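Competence damage-inducible protein A (Enterobacter cloacae subsp. cloacae, PDB 5VU3) is of unknown function but belongs to the CinA family, some relatives of which deamidate nicotinamide mononucleotide. Local coordinates at residues Q89-M94 with S107-G112; T127-W132 with T140-F145. All blocks are in the same frame, centred on the assembly; numbering follows the deposited sequence.

How the contacts relate
Along the chain the two contacts come in series, neither nested nor crossed. Contact 1 closes first: helix 88-101 runs out, a short loop follows, and strand 106-112 comes back beneath it as the middle strand of the mixed five-stranded sheet. A longer connection then leads to strand 127-134, and contact 2 closes the hairpin that this strand forms with the outermost strand 137-144. The two join directly, because Ser111 O and Ala109 O probably accept hydrogen bonds from Cys129 N and Ala131 N. Helix 88-101 reaches beyond its own strand as well: Val91 O packs on Ala131 CB, and Thr92 OG1 on Thr140 CG2 of the edge strand.

Contact 1 (Q89-M94 with S107-G112); sequences QTVTEM and SIAISG
Met94 leans from the helix onto Ala109 and Ser111 of the strand, and every atom of its chain but CG has a neighbour there. CB rests on Ala109 CB at 3.8 Å. CG continues from it, anti to the carbonyl carbon of Met94 (chi1 -72°), and an extended second torsion carries SD onward to pass Ser111 CB at 4.2 Å. At SD the chain bends (chi3 66°), bringing the terminal methyl CE to lie 4.0 Å from Ile110 O, a loose van der Waals approach. A long, unbranched and flexible residue suits this place: it runs along the strand from Ala109 to Ser111 while also touching Ala35 on the next strand and Val75 in a loop.

The segments 89-94 and 107-112 form the last limb of a beta-alpha-beta crossover, in which helix 88-101 lies on one face of the sheet and hands the chain to strand 106-112, parallel to strands 32-37 and 57-63. Their local axes approach to 7.5 Å, and small residues make this possible. Ala109 presents just a methyl, which fits beneath the helix backbone with its CB 3.5 Å from Val91 O and 4.1 Å from Val91 CB.

One turn before Met94, Val91 meets the strand with a branch. Its CG1 presses on Ser111 CB at 3.5 Å, tighter than usual for two carbons. Ser111 contributes its CB to the apolar interface, while its OG is hydrogen-bonded to Ala85 O; a small hydroxyl residue can thus serve both surroundings. Glu93 points away from the strand, and its carboxylate is held by hydrogen bonds of OE2 with Thr79 OG1 and OE1 with Ser76 N.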
ATOM      1  N   GLN A  89      17.693  -9.221   9.407  1.00 22.81           N
ATOM      2  CA  GLN A  89      17.399  -8.749  10.758  1.00 24.26           C
ATOM      3  C   GLN A  89      16.301  -7.693  10.744  1.00 21.33           C
ATOM      4  O   GLN A  89      15.370  -7.738  11.557  1.00 23.78           O
ATOM      5  CB  GLN A  89      18.670  -8.195  11.409  1.00 27.09           C
ATOM      6  CG  GLN A  89      19.707  -9.259  11.784  1.00 31.33           C
ATOM      7  CD  GLN A  89      20.646  -9.611  10.637  1.00 34.30           C
ATOM      8  OE1 GLN A  89      20.451  -9.179   9.497  1.00 32.04           O
ATOM      9  NE2 GLN A  89      21.675 -10.397  10.939  1.00 35.14           N
ATOM     10  N   THR A  90      16.377  -6.745   9.810  1.00 20.52           N
ATOM     11  CA  THR A  90      15.393  -5.666   9.791  1.00 22.45           C
ATOM     12  C   THR A  90      14.015  -6.175   9.383  1.00 22.68           C
ATOM     13  O   THR A  90      13.011  -5.789   9.988  1.00 24.55           O
ATOM     14  CB  THR A  90      15.859  -4.536   8.867  1.00 20.74           C
ATOM     15  OG1 THR A  90      16.984  -3.878   9.460  1.00 23.32           O
ATOM     16  CG2 THR A  90      14.756  -3.512   8.663  1.00 18.21           C
ATOM     17  N   VAL A  91      13.937  -7.054   8.375  1.00 18.80           N
ATOM     18  CA  VAL A  91      12.614  -7.515   7.962  1.00 18.95           C
ATOM     19  C   VAL A  91      12.000  -8.422   9.017  1.00 20.53           C
ATOM     20  O   VAL A  91      10.772  -8.481   9.147  1.00 20.65           O
ATOM     21  CB  VAL A  91      12.658  -8.206   6.587  1.00 23.80           C
ATOM     22  CG1 VAL A  91      12.869  -7.169   5.486  1.00 20.34           C
ATOM     23  CG2 VAL A  91      13.719  -9.292   6.551  1.00 25.84           C
ATOM     24  N   THR A  92      12.826  -9.135   9.792  1.00 23.98           N
ATOM     25  CA  THR A  92      12.293  -9.890  10.920  1.00 21.19           C
ATOM     26  C   THR A  92      11.552  -8.968  11.882  1.00 22.41           C
ATOM     27  O   THR A  92      10.432  -9.267  12.313  1.00 23.43           O
ATOM     28  CB  THR A  92      13.420 -10.628  11.646  1.00 20.37           C
ATOM     29  OG1 THR A  92      13.940 -11.656  10.793  1.00 23.43           O
ATOM     30  CG2 THR A  92      12.895 -11.265  12.931  1.00 22.37           C
ATOM     31  N   GLU A  93      12.166  -7.834  12.225  1.00 21.67           N
ATOM     32  CA  GLU A  93      11.528  -6.914  13.161  1.00 21.18           C
ATOM     33  C   GLU A  93      10.322  -6.242  12.521  1.00 20.23           C
ATOM     34  O   GLU A  93       9.304  -6.015  13.186  1.00 20.27           O
ATOM     35  CB  GLU A  93      12.542  -5.872  13.652  1.00 25.34           C
ATOM     36  CG  GLU A  93      13.727  -6.459  14.425  1.00 28.02           C
ATOM     37  CD  GLU A  93      14.784  -5.424  14.809  1.00 30.16           C
ATOM     38  OE1 GLU A  93      14.603  -4.220  14.526  1.00 30.84           O
ATOM     39  OE2 GLU A  93      15.812  -5.822  15.399  1.00 32.71           O
ATOM     40  N   MET A  94      10.422  -5.910  11.229  1.00 16.73           N
ATOM     41  CA  MET A  94       9.288  -5.318  10.524  1.00 18.96           C
ATOM     42  C   MET A  94       8.099  -6.264  10.511  1.00 22.09           C
ATOM     43  O   MET A  94       6.958  -5.846  10.751  1.00 21.96           O
ATOM     44  CB  MET A  94       9.682  -4.971   9.088  1.00 17.57           C
ATOM     45  CG  MET A  94      10.622  -3.786   8.933  1.00 21.39           C
ATOM     46  SD  MET A  94      11.097  -3.605   7.192  1.00 22.03           S
ATOM     47  CE  MET A  94       9.539  -3.161   6.404  1.00 22.70           C
ATOM     48  N   SER A 107       2.277 -12.358   8.453  1.00 20.06           N
ATOM     49  CA  SER A 107       2.757 -11.108   7.891  1.00 18.61           C
ATOM     50  C   SER A 107       3.876 -11.382   6.899  1.00 19.18           C
ATOM     51  O   SER A 107       4.599 -12.376   7.009  1.00 18.84           O
ATOM     52  CB  SER A 107       3.243 -10.146   8.979  1.00 20.28           C
ATOM     53  OG  SER A 107       4.416 -10.640   9.613  1.00 22.18           O
ATOM     54  N   ILE A 108       3.989 -10.491   5.916  1.00 16.68           N
ATOM     55  CA  ILE A 108       5.106 -10.438   4.981  1.00 16.63           C
ATOM     56  C   ILE A 108       5.765  -9.079   5.130  1.00 17.02           C
ATOM     57  O   ILE A 108       5.079  -8.051   5.116  1.00 18.82           O
ATOM     58  CB  ILE A 108       4.647 -10.628   3.524  1.00 17.62           C
ATOM     59  CG1 ILE A 108       3.872 -11.938   3.340  1.00 16.90           C
ATOM     60  CG2 ILE A 108       5.839 -10.510   2.581  1.00 20.69           C
ATOM     61  CD1 ILE A 108       3.383 -12.136   1.908  1.00 20.39           C
ATOM     62  N   ALA A 109       7.087  -9.068   5.254  1.00 19.12           N
ATOM     63  CA  ALA A 109       7.852  -7.833   5.203  1.00 19.64           C
ATOM     64  C   ALA A 109       8.835  -7.910   4.049  1.00 19.65           C
ATOM     65  O   ALA A 109       9.477  -8.944   3.842  1.00 20.63           O
ATOM     66  CB  ALA A 109       8.596  -7.574   6.525  1.00 18.72           C
ATOM     67  N   ILE A 110       8.954  -6.818   3.296  1.00 16.21           N
ATOM     68  CA  ILE A 110       9.918  -6.718   2.201  1.00 16.26           C
ATOM     69  C   ILE A 110      10.730  -5.444   2.393  1.00 21.05           C
ATOM     70  O   ILE A 110      10.158  -4.373   2.626  1.00 19.40           O
ATOM     71  CB  ILE A 110       9.220  -6.706   0.829  1.00 20.76           C
ATOM     72  CG1 ILE A 110       8.328  -7.936   0.664  1.00 22.45           C
ATOM     73  CG2 ILE A 110      10.240  -6.618  -0.290  1.00 19.65           C
ATOM     74  CD1 ILE A 110       7.573  -7.961  -0.658  1.00 21.07           C
ATOM     75  N   SER A 111      12.059  -5.557   2.319  1.00 18.76           N
ATOM     76  CA  SER A 111      12.929  -4.386   2.385  1.00 16.16           C
ATOM     77  C   SER A 111      14.083  -4.589   1.412  1.00 19.68           C
ATOM     78  O   SER A 111      14.831  -5.565   1.538  1.00 21.14           O
ATOM     79  CB  SER A 111      13.450  -4.157   3.805  1.00 19.33           C
ATOM     80  OG  SER A 111      14.264  -3.000   3.861  1.00 21.62           O
ATOM     81  N   GLY A 112      14.226  -3.683   0.446  1.00 18.09           N
ATOM     82  CA  GLY A 112      15.248  -3.884  -0.565  1.00 21.37           C
ATOM     83  C   GLY A 112      15.655  -2.594  -1.248  1.00 23.97           C
ATOM     84  O   GLY A 112      15.223  -1.498  -0.879  1.00 19.95           O
TER

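Contact 2 (T127-W132 with T140-F145); sequences TVCFAW and TSRVLF
Phe130 (chi1 -60°) and Phe145 (chi1 -63°) both carry CG anti to the carbonyl carbon, and their rings meet edge to edge, Phe130 CZ lying 3.7 Å from Phe145 CE2. Val128 CG2 reaches the same ring at Phe145 CD2, 3.8 Å away. Broad aromatics and beta-branched valines suit this side of the sheet, which is packed against helix 149-167. Ser141 OG lies at the edge of the Trp132 indole, 3.2 Å from CH2, and is hydrogen-bonded to Tyr159 OH.

On the other face of the sheet, an extended start and a bend at chi3 (-78°) fold Arg142 over Cys129, whose SG sits on one face of the guanidinium, 4.0 Å from CZ; NH2 has a weak hydrogen bond to Val86 O. Threonine suits the mixed setting nearby: Thr140 CG2 touches Ala131 CB at 3.9 Å while its OG1 is hydrogen-bonded to Glu88 OE2.

Val128 and Val143 exchange two backbone bonds, the shorter from Val128 N to Val143 O at 2.7 Å, and Phe130 and Ser141 exchange two more. Non-hydrogen-bonded pairs such as Cys129 with Arg142 alternate with these; as strand 127-134 turns directly into strand 137-144, this is a beta hairpin, edging an alpha/beta sheet with helices on both faces.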
ATOM      1  N   THR A 127      18.940  -6.044  -4.696  1.00 21.14           N
ATOM      2  CA  THR A 127      19.024  -6.884  -3.505  1.00 23.22           C
ATOM      3  C   THR A 127      17.809  -6.629  -2.629  1.00 22.32           C
ATOM      4  O   THR A 127      17.571  -5.489  -2.215  1.00 22.14           O
ATOM      5  CB  THR A 127      20.293  -6.580  -2.712  1.00 26.11           C
ATOM      6  OG1 THR A 127      21.442  -6.703  -3.558  1.00 22.76           O
ATOM      7  CG2 THR A 127      20.408  -7.539  -1.534  1.00 22.88           C
ATOM      8  N   VAL A 128      17.051  -7.680  -2.321  1.00 20.29           N
ATOM      9  CA  VAL A 128      15.827  -7.545  -1.534  1.00 21.53           C
ATOM     10  C   VAL A 128      15.791  -8.632  -0.466  1.00 20.31           C
ATOM     11  O   VAL A 128      16.032  -9.806  -0.765  1.00 20.38           O
ATOM     12  CB  VAL A 128      14.570  -7.632  -2.426  1.00 19.58           C
ATOM     13  CG1 VAL A 128      13.331  -7.333  -1.622  1.00 16.60           C
ATOM     14  CG2 VAL A 128      14.680  -6.672  -3.624  1.00 18.46           C
ATOM     15  N   CYS A 129      15.470  -8.250   0.773  1.00 19.95           N
ATOM     16  CA  CYS A 129      15.249  -9.215   1.844  1.00 18.52           C
ATOM     17  C   CYS A 129      13.764  -9.376   2.155  1.00 15.33           C
ATOM     18  O   CYS A 129      12.967  -8.442   2.017  1.00 18.95           O
ATOM     19  CB  CYS A 129      16.001  -8.829   3.123  1.00 21.30           C
ATOM     20  SG  CYS A 129      17.793  -8.783   2.942  1.00 22.05           S
ATOM     21  N   PHE A 130      13.404 -10.581   2.587  1.00 16.98           N
ATOM     22  CA  PHE A 130      12.022 -10.965   2.833  1.00 16.85           C
ATOM     23  C   PHE A 130      11.905 -11.593   4.210  1.00 17.65           C
ATOM     24  O   PHE A 130      12.803 -12.316   4.642  1.00 20.25           O
ATOM     25  CB  PHE A 130      11.533 -11.978   1.781  1.00 17.37           C
ATOM     26  CG  PHE A 130      11.582 -11.461   0.374  1.00 17.17           C
ATOM     27  CD1 PHE A 130      12.752 -11.515  -0.358  1.00 17.83           C
ATOM     28  CD2 PHE A 130      10.449 -10.921  -0.216  1.00 14.57           C
ATOM     29  CE1 PHE A 130      12.796 -11.031  -1.661  1.00 18.15           C
ATOM     30  CE2 PHE A 130      10.487 -10.435  -1.508  1.00 17.99           C
ATOM     31  CZ  PHE A 130      11.655 -10.496  -2.233  1.00 17.77           C
ATOM     32  N   ALA A 131      10.795 -11.323   4.893  1.00 18.69           N
ATOM     33  CA  ALA A 131      10.443 -12.045   6.106  1.00 19.04           C
ATOM     34  C   ALA A 131       9.005 -12.529   5.993  1.00 18.73           C
ATOM     35  O   ALA A 131       8.118 -11.788   5.547  1.00 20.01           O
ATOM     36  CB  ALA A 131      10.611 -11.178   7.370  1.00 17.63           C
ATOM     37  N   TRP A 132       8.781 -13.779   6.391  1.00 18.82           N
ATOM     38  CA  TRP A 132       7.440 -14.331   6.533  1.00 21.74           C
ATOM     39  C   TRP A 132       7.282 -14.765   7.983  1.00 21.87           C
ATOM     40  O   TRP A 132       7.999 -15.656   8.447  1.00 26.48           O
ATOM     41  CB  TRP A 132       7.204 -15.515   5.588  1.00 22.65           C
ATOM     42  CG  TRP A 132       7.436 -15.250   4.113  1.00 20.63           C
ATOM     43  CD1 TRP A 132       6.491 -14.920   3.177  1.00 20.41           C
ATOM     44  CD2 TRP A 132       8.687 -15.323   3.409  1.00 19.07           C
ATOM     45  NE1 TRP A 132       7.081 -14.777   1.937  1.00 19.54           N
ATOM     46  CE2 TRP A 132       8.425 -15.028   2.054  1.00 20.32           C
ATOM     47  CE3 TRP A 132       9.999 -15.621   3.790  1.00 21.63           C
ATOM     48  CZ2 TRP A 132       9.431 -15.005   1.087  1.00 19.83           C
ATOM     49  CZ3 TRP A 132      10.996 -15.598   2.826  1.00 23.22           C
ATOM     50  CH2 TRP A 132      10.706 -15.298   1.491  1.00 22.89           C
ATOM     51  N   THR A 140      13.219 -16.027   6.742  1.00 20.64           N
ATOM     52  CA  THR A 140      13.719 -14.900   5.972  1.00 20.84           C
ATOM     53  C   THR A 140      14.517 -15.388   4.771  1.00 22.51           C
ATOM     54  O   THR A 140      14.959 -16.542   4.709  1.00 26.07           O
ATOM     55  CB  THR A 140      14.605 -13.975   6.824  1.00 22.42           C
ATOM     56  OG1 THR A 140      15.713 -14.724   7.331  1.00 22.62           O
ATOM     57  CG2 THR A 140      13.814 -13.383   7.990  1.00 21.55           C
ATOM     58  N   SER A 141      14.726 -14.479   3.822  1.00 19.31           N
ATOM     59  CA  SER A 141      15.605 -14.778   2.701  1.00 22.29           C
ATOM     60  C   SER A 141      16.191 -13.487   2.156  1.00 24.70           C
ATOM     61  O   SER A 141      15.686 -12.389   2.408  1.00 26.05           O
ATOM     62  CB  SER A 141      14.865 -15.529   1.590  1.00 25.97           C
ATOM     63  OG  SER A 141      13.849 -14.716   1.055  1.00 34.08           O
ATOM     64  N   ARG A 142      17.266 -13.642   1.392  1.00 23.70           N
ATOM     65  CA  ARG A 142      17.970 -12.537   0.756  1.00 23.00           C
ATOM     66  C   ARG A 142      18.116 -12.885  -0.716  1.00 21.30           C
ATOM     67  O   ARG A 142      18.670 -13.937  -1.046  1.00 20.97           O
ATOM     68  CB  ARG A 142      19.343 -12.317   1.405  1.00 25.84           C
ATOM     69  CG  ARG A 142      20.207 -11.292   0.696  1.00 31.86           C
ATOM     70  CD  ARG A 142      21.583 -11.203   1.348  1.00 40.64           C
ATOM     71  NE  ARG A 142      21.538 -10.428   2.581  1.00 43.96           N
ATOM     72  CZ  ARG A 142      21.756  -9.117   2.647  1.00 45.39           C
ATOM     73  NH1 ARG A 142      22.044  -8.436   1.544  1.00 43.14           N
ATOM     74  NH2 ARG A 142      21.690  -8.490   3.817  1.00 43.48           N
ATOM     75  N   VAL A 143      17.602 -12.025  -1.595  1.00 19.42           N
ATOM     76  CA  VAL A 143      17.518 -12.329  -3.021  1.00 19.20           C
ATOM     77  C   VAL A 143      18.103 -11.180  -3.828  1.00 20.93           C
ATOM     78  O   VAL A 143      17.936 -10.007  -3.474  1.00 25.19           O
ATOM     79  CB  VAL A 143      16.064 -12.599  -3.462  1.00 16.60           C
ATOM     80  CG1 VAL A 143      16.011 -12.986  -4.940  1.00 19.30           C
ATOM     81  CG2 VAL A 143      15.425 -13.683  -2.604  1.00 17.27           C
ATOM     82  N   LEU A 144      18.798 -11.518  -4.912  1.00 21.79           N
ATOM     83  CA  LEU A 144      19.226 -10.544  -5.904  1.00 18.70           C
ATOM     84  C   LEU A 144      18.385 -10.738  -7.158  1.00 18.48           C
ATOM     85  O   LEU A 144      18.439 -11.807  -7.776  1.00 19.32           O
ATOM     86  CB  LEU A 144      20.707 -10.697  -6.231  1.00 22.87           C
ATOM     87  CG  LEU A 144      21.165  -9.807  -7.383  1.00 27.07           C
ATOM     88  CD1 LEU A 144      21.192  -8.355  -6.927  1.00 26.87           C
ATOM     89  CD2 LEU A 144      22.537 -10.227  -7.895  1.00 26.89           C
ATOM     90  N   PHE A 145      17.625  -9.710  -7.529  1.00 16.37           N
ATOM     91  CA  PHE A 145      16.809  -9.711  -8.741  1.00 17.52           C
ATOM     92  C   PHE A 145      17.489  -8.907  -9.847  1.00 20.75           C
ATOM     93  O   PHE A 145      18.083  -7.854  -9.588  1.00 18.89           O
ATOM     94  CB  PHE A 145      15.430  -9.109  -8.472  1.00 15.49           C
ATOM     95  CG  PHE A 145      14.602  -9.880  -7.486  1.00 19.43           C
ATOM     96  CD1 PHE A 145      13.879 -10.995  -7.892  1.00 21.20           C
ATOM     97  CD2 PHE A 145      14.530  -9.478  -6.154  1.00 20.17           C
ATOM     98  CE1 PHE A 145      13.105 -11.705  -6.990  1.00 20.74           C
ATOM     99  CE2 PHE A 145      13.760 -10.177  -5.244  1.00 17.78           C
ATOM    100  CZ  PHE A 145      13.046 -11.297  -5.662  1.00 18.55           C
TER